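Sister chromatid cohesion protein (Chaetomium thermophilum, PDB 5T8V) probably loads the cohesin ring onto chromatin, this chain being the C-terminal, largely helical HEAT-repeat part of the protein. Local coordinates at residues 402-413 with 451-462; 473-483 with 585-595. All blocks are in the same frame, centred on the assembly; numbering follows the deposited sequence.

In the fold
Both contacts lie in the HEAT-repeat array of this chain and share helix 446-474, contact 1 using its N-terminal half and contact 2 its C-terminal end. Their centres are about 31 Å apart, and contact 1 closes along the chain before contact 2 opens. Contact 1 pairs two nearly parallel helices about 20 Å from the centre of the chain; it is mainly apolar, with one salt-bridge network at its border. Contact 2, about 40 Å from that centre, joins the two helix ends that flank a turn to a helix start more distant in sequence. More exposed residues take part there, and a methionine plug gives way to helix caps, a glutamine bridge and a surface ion pair.

Contact 1 (402-413 with 451-462); sequences RNLLDLFVEDFI and MALELLGTMCAA
The flat guanidinium of Arg402 meets Met451 and Glu454: Met451 CA and Glu454 CB lie in its plane at the edge, while Met451 CG and Glu454 OE1 approach it obliquely. This is side-by-side helix packing in a HEAT-repeat array: helices 402-414 and 446-474 run nearly parallel, 13° between their segment directions and 11.0 Å between axes, with helix 423-440 joining them in the chain. Arginine suits the place because its aliphatic stem, extended from CG to NE with CG anti to the backbone N (chi1 -165°), spans the gap and slides along Met451 before the charge is delivered. Arg402 NH2 then forms a salt bridge with Glu454 OE1 at 2.9 Å, the guanidinium and carboxylate planes turned 43° apart. The other terminal nitrogen, Arg402 NH1, pairs with Asp406 OD2 at 3.0 Å, one helical turn on. The arginine thus joins two acids in one network, and its positive charge probably eases the repulsion between them.

Farther along, the contact becomes apolar. Leu405 and Met451 meet tip to tip, Leu405 CD2 lying 3.7 Å from Met451 SD, and the same methyl reaches Leu455 CD1 at 4.0 Å. Helix 357-391 also packs against Leu405 and Met451. Branched Val409 fills the next position, its CG2 facing Leu455 CD2, and it also touches Leu431 of helix 423-440. Where the CA atoms of Ile413 and Ala462 come within 6.6 Å, a small residue faces a large one, and Ile413 lays CG2 and CD1 against the alanine methyl. Thr458, beside Val409, spends its polarity within its own helix: Thr458 OG1 donates to Leu455 O at 2.8 Å, in the carbonyl plane on a lone pair, while that oxygen also accepts from Met459 N.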
loop_
_atom_site.group_PDB
_atom_site.type_symbol
_atom_site.label_atom_id
_atom_site.label_comp_id
_atom_site.label_asym_id
_atom_site.label_seq_id
_atom_site.Cartn_x
_atom_site.Cartn_y
_atom_site.Cartn_z
ATOM N N ARG A 402 -5.317 13.599 21.745
ATOM C CA ARG A 402 -4.872 13.505 20.361
ATOM C C ARG A 402 -5.873 14.138 19.403
ATOM O O ARG A 402 -5.486 14.635 18.338
ATOM C CB ARG A 402 -4.638 12.042 19.995
ATOM C CG ARG A 402 -3.849 11.848 18.723
ATOM C CD ARG A 402 -3.683 10.377 18.409
ATOM N NE ARG A 402 -2.902 10.174 17.195
ATOM C CZ ARG A 402 -3.348 10.426 15.969
ATOM N NH1 ARG A 402 -4.572 10.900 15.784
ATOM N NH2 ARG A 402 -2.566 10.208 14.923
ATOM N N ASN A 403 -7.160 14.137 19.762
ATOM C CA ASN A 403 -8.163 14.742 18.895
ATOM C C ASN A 403 -7.998 16.253 18.815
ATOM O O ASN A 403 -8.270 16.850 17.769
ATOM C CB ASN A 403 -9.565 14.388 19.387
ATOM C CG ASN A 403 -10.648 14.848 18.431
ATOM O OD1 ASN A 403 -11.317 15.854 18.668
ATOM N ND2 ASN A 403 -10.819 14.115 17.335
ATOM N N LEU A 404 -7.555 16.887 19.902
ATOM C CA LEU A 404 -7.313 18.325 19.861
ATOM C C LEU A 404 -6.087 18.647 19.018
ATOM O O LEU A 404 -6.074 19.645 18.290
ATOM C CB LEU A 404 -7.157 18.874 21.275
ATOM C CG LEU A 404 -8.420 18.751 22.127
ATOM C CD1 LEU A 404 -8.344 17.540 23.043
ATOM C CD2 LEU A 404 -8.652 20.021 22.920
ATOM N N LEU A 405 -5.045 17.818 19.107
ATOM C CA LEU A 405 -3.924 17.943 18.183
ATOM C C LEU A 405 -4.404 17.838 16.742
ATOM O O LEU A 405 -4.023 18.647 15.887
ATOM C CB LEU A 405 -2.878 16.871 18.489
ATOM C CG LEU A 405 -1.791 16.611 17.441
ATOM C CD1 LEU A 405 -1.075 17.887 17.051
ATOM C CD2 LEU A 405 -0.795 15.595 17.970
ATOM N N ASP A 406 -5.253 16.848 16.454
ATOM C CA ASP A 406 -5.793 16.708 15.105
ATOM C C ASP A 406 -6.541 17.965 14.678
ATOM O O ASP A 406 -6.387 18.430 13.542
ATOM C CB ASP A 406 -6.712 15.488 15.027
ATOM C CG ASP A 406 -5.950 14.177 15.050
ATOM O OD1 ASP A 406 -4.758 14.168 14.674
ATOM O OD2 ASP A 406 -6.547 13.150 15.437
ATOM N N LEU A 407 -7.355 18.530 15.572
ATOM C CA LEU A 407 -8.120 19.726 15.230
ATOM C C LEU A 407 -7.199 20.909 14.956
ATOM O O LEU A 407 -7.387 21.647 13.979
ATOM C CB LEU A 407 -9.098 20.055 16.358
ATOM C CG LEU A 407 -10.468 19.381 16.269
ATOM C CD1 LEU A 407 -11.210 19.505 17.589
ATOM C CD2 LEU A 407 -11.284 19.993 15.142
ATOM N N PHE A 408 -6.198 21.109 15.814
ATOM C CA PHE A 408 -5.229 22.173 15.581
ATOM C C PHE A 408 -4.554 22.001 14.230
ATOM O O PHE A 408 -4.443 22.956 13.452
ATOM C CB PHE A 408 -4.188 22.194 16.701
ATOM C CG PHE A 408 -4.640 22.914 17.937
ATOM C CD1 PHE A 408 -4.932 24.266 17.898
ATOM C CD2 PHE A 408 -4.757 22.242 19.142
ATOM C CE1 PHE A 408 -5.344 24.934 19.033
ATOM C CE2 PHE A 408 -5.168 22.903 20.283
ATOM C CZ PHE A 408 -5.460 24.250 20.230
ATOM N N VAL A 409 -4.097 20.786 13.929
ATOM C CA VAL A 409 -3.436 20.551 12.651
ATOM C C VAL A 409 -4.377 20.878 11.501
ATOM O O VAL A 409 -3.984 21.526 10.526
ATOM C CB VAL A 409 -2.918 19.103 12.572
ATOM C CG1 VAL A 409 -2.386 18.790 11.175
ATOM C CG2 VAL A 409 -1.822 18.885 13.604
ATOM N N GLU A 410 -5.635 20.449 11.598
ATOM C CA GLU A 410 -6.591 20.725 10.530
ATOM C C GLU A 410 -6.750 22.226 10.310
ATOM O O GLU A 410 -6.727 22.705 9.168
ATOM C CB GLU A 410 -7.936 20.077 10.852
ATOM C CG GLU A 410 -7.947 18.564 10.681
ATOM C CD GLU A 410 -9.279 17.944 11.059
ATOM O OE1 GLU A 410 -9.456 17.579 12.242
ATOM O OE2 GLU A 410 -10.154 17.833 10.174
ATOM N N ASP A 411 -6.904 22.989 11.395
ATOM C CA ASP A 411 -7.063 24.433 11.248
ATOM C C ASP A 411 -5.806 25.076 10.669
ATOM O O ASP A 411 -5.893 25.959 9.808
ATOM C CB ASP A 411 -7.421 25.061 12.592
ATOM C CG ASP A 411 -8.857 24.795 12.990
ATOM O OD1 ASP A 411 -9.440 23.812 12.489
ATOM O OD2 ASP A 411 -9.406 25.571 13.797
ATOM N N PHE A 412 -4.627 24.647 11.128
ATOM C CA PHE A 412 -3.386 25.192 10.589
ATOM C C PHE A 412 -3.272 24.919 9.094
ATOM O O PHE A 412 -2.887 25.803 8.321
ATOM C CB PHE A 412 -2.184 24.602 11.333
ATOM C CG PHE A 412 -2.181 24.875 12.817
ATOM C CD1 PHE A 412 -2.892 25.938 13.349
ATOM C CD2 PHE A 412 -1.460 24.064 13.678
ATOM C CE1 PHE A 412 -2.884 26.182 14.711
ATOM C CE2 PHE A 412 -1.447 24.305 15.039
ATOM C CZ PHE A 412 -2.160 25.363 15.555
ATOM N N ILE A 413 -3.596 23.697 8.668
ATOM C CA ILE A 413 -3.605 23.380 7.242
ATOM C C ILE A 413 -4.560 24.309 6.505
ATOM O O ILE A 413 -4.230 24.856 5.447
ATOM C CB ILE A 413 -3.984 21.904 7.019
ATOM C CG1 ILE A 413 -2.984 20.966 7.706
ATOM C CG2 ILE A 413 -4.074 21.595 5.528
ATOM C CD1 ILE A 413 -1.607 20.954 7.107
ATOM N N MET A 451 1.540 7.960 15.316
ATOM C CA MET A 451 1.040 9.327 15.246
ATOM C C MET A 451 1.845 10.146 14.245
ATOM O O MET A 451 1.281 10.848 13.397
ATOM C CB MET A 451 1.089 9.974 16.629
ATOM C CG MET A 451 0.380 11.317 16.701
ATOM S SD MET A 451 0.694 12.203 18.235
ATOM C CE MET A 451 2.414 12.642 18.015
ATOM N N ALA A 452 3.175 10.054 14.325
ATOM C CA ALA A 452 4.037 10.862 13.468
ATOM C C ALA A 452 3.784 10.566 11.996
ATOM O O ALA A 452 3.690 11.484 11.175
ATOM C CB ALA A 452 5.500 10.614 13.827
ATOM N N LEU A 453 3.686 9.285 11.637
ATOM C CA LEU A 453 3.375 8.931 10.255
ATOM C C LEU A 453 1.993 9.436 9.860
ATOM O O LEU A 453 1.816 10.009 8.777
ATOM C CB LEU A 453 3.464 7.415 10.075
ATOM C CG LEU A 453 4.853 6.798 10.254
ATOM C CD1 LEU A 453 4.758 5.287 10.378
ATOM C CD2 LEU A 453 5.760 7.179 9.096
ATOM N N GLU A 454 1.004 9.245 10.734
ATOM C CA GLU A 454 -0.361 9.644 10.414
ATOM C C GLU A 454 -0.455 11.142 10.147
ATOM O O GLU A 454 -1.208 11.574 9.267
ATOM C CB GLU A 454 -1.295 9.231 11.550
ATOM C CG GLU A 454 -2.737 9.675 11.373
ATOM C CD GLU A 454 -3.698 8.888 12.248
ATOM O OE1 GLU A 454 -3.223 8.067 13.063
ATOM O OE2 GLU A 454 -4.925 9.090 12.120
ATOM N N LEU A 455 0.301 11.951 10.892
ATOM C CA LEU A 455 0.263 13.395 10.680
ATOM C C LEU A 455 1.119 13.812 9.491
ATOM O O LEU A 455 0.710 14.667 8.697
ATOM C CB LEU A 455 0.720 14.129 11.941
ATOM C CG LEU A 455 -0.238 14.153 13.137
ATOM C CD1 LEU A 455 0.324 15.057 14.219
ATOM C CD2 LEU A 455 -1.644 14.607 12.752
ATOM N N LEU A 456 2.311 13.230 9.358
ATOM C CA LEU A 456 3.128 13.484 8.179
ATOM C C LEU A 456 2.349 13.204 6.904
ATOM O O LEU A 456 2.595 13.839 5.873
ATOM C CB LEU A 456 4.402 12.637 8.227
ATOM C CG LEU A 456 5.479 13.096 9.218
ATOM C CD1 LEU A 456 6.560 12.038 9.371
ATOM C CD2 LEU A 456 6.097 14.414 8.782
ATOM N N GLY A 457 1.399 12.274 6.957
ATOM C CA GLY A 457 0.526 12.031 5.826
ATOM C C GLY A 457 -0.346 13.226 5.492
ATOM O O GLY A 457 -0.341 13.704 4.353
ATOM N N THR A 458 -1.101 13.723 6.476
ATOM C CA THR A 458 -1.988 14.854 6.219
ATOM C C THR A 458 -1.195 16.078 5.779
ATOM O O THR A 458 -1.615 16.807 4.872
ATOM C CB THR A 458 -2.823 15.177 7.463
ATOM O OG1 THR A 458 -1.960 15.579 8.529
ATOM C CG2 THR A 458 -3.623 13.968 7.913
ATOM N N MET A 459 -0.042 16.321 6.407
ATOM C CA MET A 459 0.794 17.444 5.994
ATOM C C MET A 459 1.273 17.262 4.559
ATOM O O MET A 459 1.260 18.210 3.761
ATOM C CB MET A 459 1.981 17.596 6.950
ATOM C CG MET A 459 1.605 18.192 8.308
ATOM S SD MET A 459 3.006 18.499 9.416
ATOM C CE MET A 459 3.466 16.827 9.826
ATOM N N CYS A 460 1.686 16.044 4.207
ATOM C CA CYS A 460 2.094 15.763 2.836
ATOM C C CYS A 460 0.971 16.091 1.860
ATOM O O CYS A 460 1.185 16.779 0.853
ATOM C CB CYS A 460 2.508 14.296 2.715
ATOM S SG CYS A 460 3.642 13.962 1.373
ATOM N N ALA A 461 -0.240 15.605 2.147
ATOM C CA ALA A 461 -1.386 15.913 1.298
ATOM C C ALA A 461 -1.589 17.416 1.165
ATOM O O ALA A 461 -1.859 17.919 0.069
ATOM C CB ALA A 461 -2.643 15.255 1.862
ATOM N N ALA A 462 -1.463 18.150 2.273
ATOM C CA ALA A 462 -1.658 19.595 2.224
ATOM C C ALA A 462 -0.638 20.259 1.308
ATOM O O ALA A 462 -0.988 21.126 0.497
ATOM C CB ALA A 462 -1.573 20.178 3.633
#

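Contact 2 (473-483 with 585-595); sequences MASALEADELS and YKDVSPLQAKL
Met473 fills the apolar centre, pressing its terminal methyl into the side of helix 590-602 between Leu591, Lys594 and Leu595. The setting is a HEAT-repeat array, where the end of helix 446-474 and the start of helix 481-494, on either side of a turn, both meet the beginning of that more distant helix. A flexible, unbranched methionine suits such a plug: its chain runs straight until the last torsion bends it (chi3 74°), placing Met473 CE 3.7 Å from Leu591 CD1 and 3.6 Å from Leu595 CB. Lys594 crosses the methionine at about a right angle, lending its aliphatic CG to the packing, while its amino group turns away to a salt bridge with Asp417.

Leu482 continues the packing at the border between apolar and polar groups. Its CD1 lies 4.0 Å from OH of the poorly ordered Tyr585, and its CD2 faces both the amide of Gln592 and its apolar neighbour Val588.

That buried glutamine carries the step to polar contacts, since one amide can both donate and accept. Gln592 NE2 donates to Ser483 OG at 3.0 Å, nearly straight at 164° and with the oxygen close to the amide plane. At the other end Gln592 OE1 accepts from Ser589 N at 3.2 Å, and Gln592 N returns a bond to Ser589 OG. This reciprocal pair is a capping box, closing the N-terminus of helix 590-602 while fixing the rotation of the amide that reaches across. The facing helix has its own N-cap, Asp480, whose short carboxylate folds back so that OD1 accepts from Ser483 N, the donor standing 51° out of the carboxylate plane. Ser483 is therefore held at both its backbone and its side chain. Outermost, the poorly ordered Lys586 and Glu481 cross at about a right angle in a surface salt bridge, with Lys586 NZ 2.8 Å from Glu481 OE2.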
loop_
_atom_site.group_PDB
_atom_site.type_symbol
_atom_site.label_atom_id
_atom_site.label_comp_id
_atom_site.label_asym_id
_atom_site.label_seq_id
_atom_site.Cartn_x
_atom_site.Cartn_y
_atom_site.Cartn_z
ATOM N N MET A 473 -3.004 28.294 -10.576
ATOM C CA MET A 473 -3.036 29.752 -10.588
ATOM C C MET A 473 -2.030 30.320 -11.582
ATOM O O MET A 473 -2.320 31.298 -12.281
ATOM C CB MET A 473 -2.757 30.293 -9.187
ATOM C CG MET A 473 -3.766 29.869 -8.134
ATOM S SD MET A 473 -3.325 30.477 -6.492
ATOM C CE MET A 473 -3.742 32.208 -6.688
ATOM N N ALA A 474 -0.844 29.716 -11.662
ATOM C CA ALA A 474 0.204 30.226 -12.537
ATOM C C ALA A 474 -0.031 29.889 -14.002
ATOM O O ALA A 474 0.608 30.497 -14.869
ATOM C CB ALA A 474 1.564 29.677 -12.102
ATOM N N SER A 475 -0.919 28.940 -14.303
ATOM C CA SER A 475 -1.211 28.602 -15.693
ATOM C C SER A 475 -2.180 29.578 -16.356
ATOM O O SER A 475 -2.452 29.433 -17.552
ATOM C CB SER A 475 -1.783 27.188 -15.782
ATOM O OG SER A 475 -3.076 27.128 -15.208
ATOM N N ALA A 476 -2.697 30.561 -15.625
ATOM C CA ALA A 476 -3.680 31.475 -16.184
ATOM C C ALA A 476 -3.017 32.507 -17.096
ATOM O O ALA A 476 -1.823 32.806 -16.986
ATOM C CB ALA A 476 -4.446 32.184 -15.065
ATOM N N LEU A 477 -3.820 33.053 -18.009
ATOM C CA LEU A 477 -3.394 34.117 -18.912
ATOM C C LEU A 477 -3.856 35.454 -18.346
ATOM O O LEU A 477 -5.060 35.674 -18.170
ATOM C CB LEU A 477 -3.966 33.904 -20.314
ATOM C CG LEU A 477 -3.312 32.810 -21.160
ATOM C CD1 LEU A 477 -4.365 31.943 -21.837
ATOM C CD2 LEU A 477 -2.389 33.433 -22.196
ATOM N N GLU A 478 -2.904 36.342 -18.065
ATOM C CA GLU A 478 -3.205 37.638 -17.466
ATOM C C GLU A 478 -2.313 38.694 -18.097
ATOM O O GLU A 478 -1.087 38.632 -17.965
ATOM C CB GLU A 478 -2.998 37.605 -15.949
ATOM C CG GLU A 478 -3.834 36.561 -15.228
ATOM C CD GLU A 478 -5.320 36.811 -15.363
ATOM O OE1 GLU A 478 -5.706 37.971 -15.624
ATOM O OE2 GLU A 478 -6.102 35.849 -15.214
ATOM N N ALA A 479 -2.927 39.660 -18.780
ATOM C CA ALA A 479 -2.201 40.800 -19.340
ATOM C C ALA A 479 -1.866 41.769 -18.206
ATOM O O ALA A 479 -2.408 42.870 -18.091
ATOM C CB ALA A 479 -3.017 41.472 -20.434
ATOM N N ASP A 480 -0.942 41.330 -17.354
ATOM C CA ASP A 480 -0.604 42.059 -16.140
ATOM C C ASP A 480 0.858 41.801 -15.810
ATOM O O ASP A 480 1.284 40.645 -15.736
ATOM C CB ASP A 480 -1.516 41.630 -14.984
ATOM C CG ASP A 480 -1.271 42.417 -13.714
ATOM O OD1 ASP A 480 -0.102 42.532 -13.288
ATOM O OD2 ASP A 480 -2.258 42.922 -13.139
ATOM N N GLU A 481 1.619 42.880 -15.610
ATOM C CA GLU A 481 3.051 42.748 -15.357
ATOM C C GLU A 481 3.308 41.877 -14.135
ATOM O O GLU A 481 4.108 40.931 -14.182
ATOM C CB GLU A 481 3.686 44.126 -15.162
ATOM C CG GLU A 481 3.233 45.192 -16.144
ATOM C CD GLU A 481 3.929 46.515 -15.919
ATOM O OE1 GLU A 481 5.174 46.526 -15.807
ATOM O OE2 GLU A 481 3.224 47.544 -15.841
ATOM N N LEU A 482 2.636 42.186 -13.024
ATOM C CA LEU A 482 2.815 41.398 -11.813
ATOM C C LEU A 482 2.420 39.947 -12.041
ATOM O O LEU A 482 3.116 39.032 -11.592
ATOM C CB LEU A 482 2.002 41.998 -10.666
ATOM C CG LEU A 482 2.073 41.243 -9.334
ATOM C CD1 LEU A 482 3.502 41.158 -8.820
ATOM C CD2 LEU A 482 1.178 41.902 -8.303
ATOM N N SER A 483 1.303 39.713 -12.737
ATOM C CA SER A 483 0.888 38.341 -13.006
ATOM C C SER A 483 1.952 37.593 -13.795
ATOM O O SER A 483 2.201 36.408 -13.545
ATOM C CB SER A 483 -0.441 38.325 -13.756
ATOM O OG SER A 483 -1.465 38.936 -12.991
ATOM N N TYR A 585 2.273 51.851 -4.437
ATOM C CA TYR A 585 2.322 50.626 -5.221
ATOM C C TYR A 585 0.957 50.369 -5.843
ATOM O O TYR A 585 -0.060 50.916 -5.411
ATOM C CB TYR A 585 2.749 49.442 -4.345
ATOM C CG TYR A 585 3.121 48.178 -5.091
ATOM C CD1 TYR A 585 4.352 48.058 -5.725
ATOM C CD2 TYR A 585 2.254 47.095 -5.136
ATOM C CE1 TYR A 585 4.700 46.899 -6.396
ATOM C CE2 TYR A 585 2.594 45.933 -5.802
ATOM C CZ TYR A 585 3.817 45.841 -6.429
ATOM O OH TYR A 585 4.158 44.685 -7.093
ATOM N N LYS A 586 0.951 49.527 -6.873
ATOM C CA LYS A 586 -0.287 49.162 -7.537
ATOM C C LYS A 586 -1.153 48.312 -6.608
ATOM O O LYS A 586 -0.702 47.803 -5.578
ATOM C CB LYS A 586 0.005 48.405 -8.831
ATOM C CG LYS A 586 0.815 49.202 -9.840
ATOM C CD LYS A 586 1.155 48.371 -11.065
ATOM C CE LYS A 586 1.926 49.187 -12.092
ATOM N NZ LYS A 586 2.267 48.388 -13.302
ATOM N N ASP A 587 -2.419 48.165 -6.986
ATOM C CA ASP A 587 -3.345 47.349 -6.216
ATOM C C ASP A 587 -3.173 45.882 -6.589
ATOM O O ASP A 587 -3.045 45.536 -7.766
ATOM C CB ASP A 587 -4.785 47.797 -6.463
ATOM C CG ASP A 587 -5.761 47.204 -5.463
ATOM O OD1 ASP A 587 -5.926 47.792 -4.374
ATOM O OD2 ASP A 587 -6.366 46.153 -5.767
ATOM N N VAL A 588 -3.162 45.022 -5.573
ATOM C CA VAL A 588 -2.950 43.590 -5.750
ATOM C C VAL A 588 -4.285 42.881 -5.592
ATOM O O VAL A 588 -5.021 43.130 -4.628
ATOM C CB VAL A 588 -1.919 43.052 -4.742
ATOM C CG1 VAL A 588 -1.660 41.568 -4.974
ATOM C CG2 VAL A 588 -0.626 43.840 -4.836
ATOM N N SER A 589 -4.601 42.000 -6.532
ATOM C CA SER A 589 -5.830 41.233 -6.455
ATOM C C SER A 589 -5.658 40.056 -5.498
ATOM O O SER A 589 -4.553 39.528 -5.348
ATOM C CB SER A 589 -6.222 40.716 -7.832
ATOM O OG SER A 589 -5.183 39.929 -8.385
ATOM N N PRO A 590 -6.737 39.616 -4.843
ATOM C CA PRO A 590 -6.603 38.469 -3.931
ATOM C C PRO A 590 -6.001 37.251 -4.604
ATOM O O PRO A 590 -5.376 36.421 -3.932
ATOM C CB PRO A 590 -8.045 38.218 -3.466
ATOM C CG PRO A 590 -8.904 38.857 -4.499
ATOM C CD PRO A 590 -8.138 40.038 -4.996
ATOM N N LEU A 591 -6.163 37.127 -5.920
ATOM C CA LEU A 591 -5.531 36.034 -6.649
ATOM C C LEU A 591 -4.022 36.237 -6.722
ATOM O O LEU A 591 -3.245 35.313 -6.452
ATOM C CB LEU A 591 -6.132 35.932 -8.051
ATOM C CG LEU A 591 -6.041 34.574 -8.742
ATOM C CD1 LEU A 591 -6.948 33.564 -8.057
ATOM C CD2 LEU A 591 -6.400 34.711 -10.213
ATOM N N GLN A 592 -3.588 37.448 -7.079
ATOM C CA GLN A 592 -2.159 37.742 -7.112
ATOM C C GLN A 592 -1.536 37.585 -5.730
ATOM O O GLN A 592 -0.404 37.102 -5.602
ATOM C CB GLN A 592 -1.927 39.155 -7.642
ATOM C CG GLN A 592 -2.201 39.314 -9.119
ATOM C CD GLN A 592 -2.102 40.755 -9.573
ATOM O OE1 GLN A 592 -2.334 41.681 -8.794
ATOM N NE2 GLN A 592 -1.751 40.954 -10.839
ATOM N N ALA A 593 -2.256 37.993 -4.684
ATOM C CA ALA A 593 -1.735 37.862 -3.327
ATOM C C ALA A 593 -1.623 36.397 -2.925
ATOM O O ALA A 593 -0.596 35.966 -2.388
ATOM C CB ALA A 593 -2.628 38.623 -2.347
ATOM N N LYS A 594 -2.675 35.615 -3.178
ATOM C CA LYS A 594 -2.632 34.197 -2.840
ATOM C C LYS A 594 -1.503 33.490 -3.583
ATOM O O LYS A 594 -0.763 32.695 -2.989
ATOM C CB LYS A 594 -3.980 33.548 -3.150
ATOM C CG LYS A 594 -3.976 32.030 -3.061
ATOM C CD LYS A 594 -5.179 31.506 -2.305
ATOM C CE LYS A 594 -5.027 31.720 -0.813
ATOM N NZ LYS A 594 -5.939 30.839 -0.024
ATOM N N LEU A 595 -1.347 33.769 -4.879
ATOM C CA LEU A 595 -0.257 33.154 -5.630
ATOM C C LEU A 595 1.095 33.588 -5.083
ATOM O O LEU A 595 2.010 32.768 -4.951
ATOM C CB LEU A 595 -0.367 33.499 -7.118
ATOM C CG LEU A 595 0.760 32.979 -8.016
ATOM C CD1 LEU A 595 0.963 31.482 -7.847
ATOM C CD2 LEU A 595 0.463 33.303 -9.465
#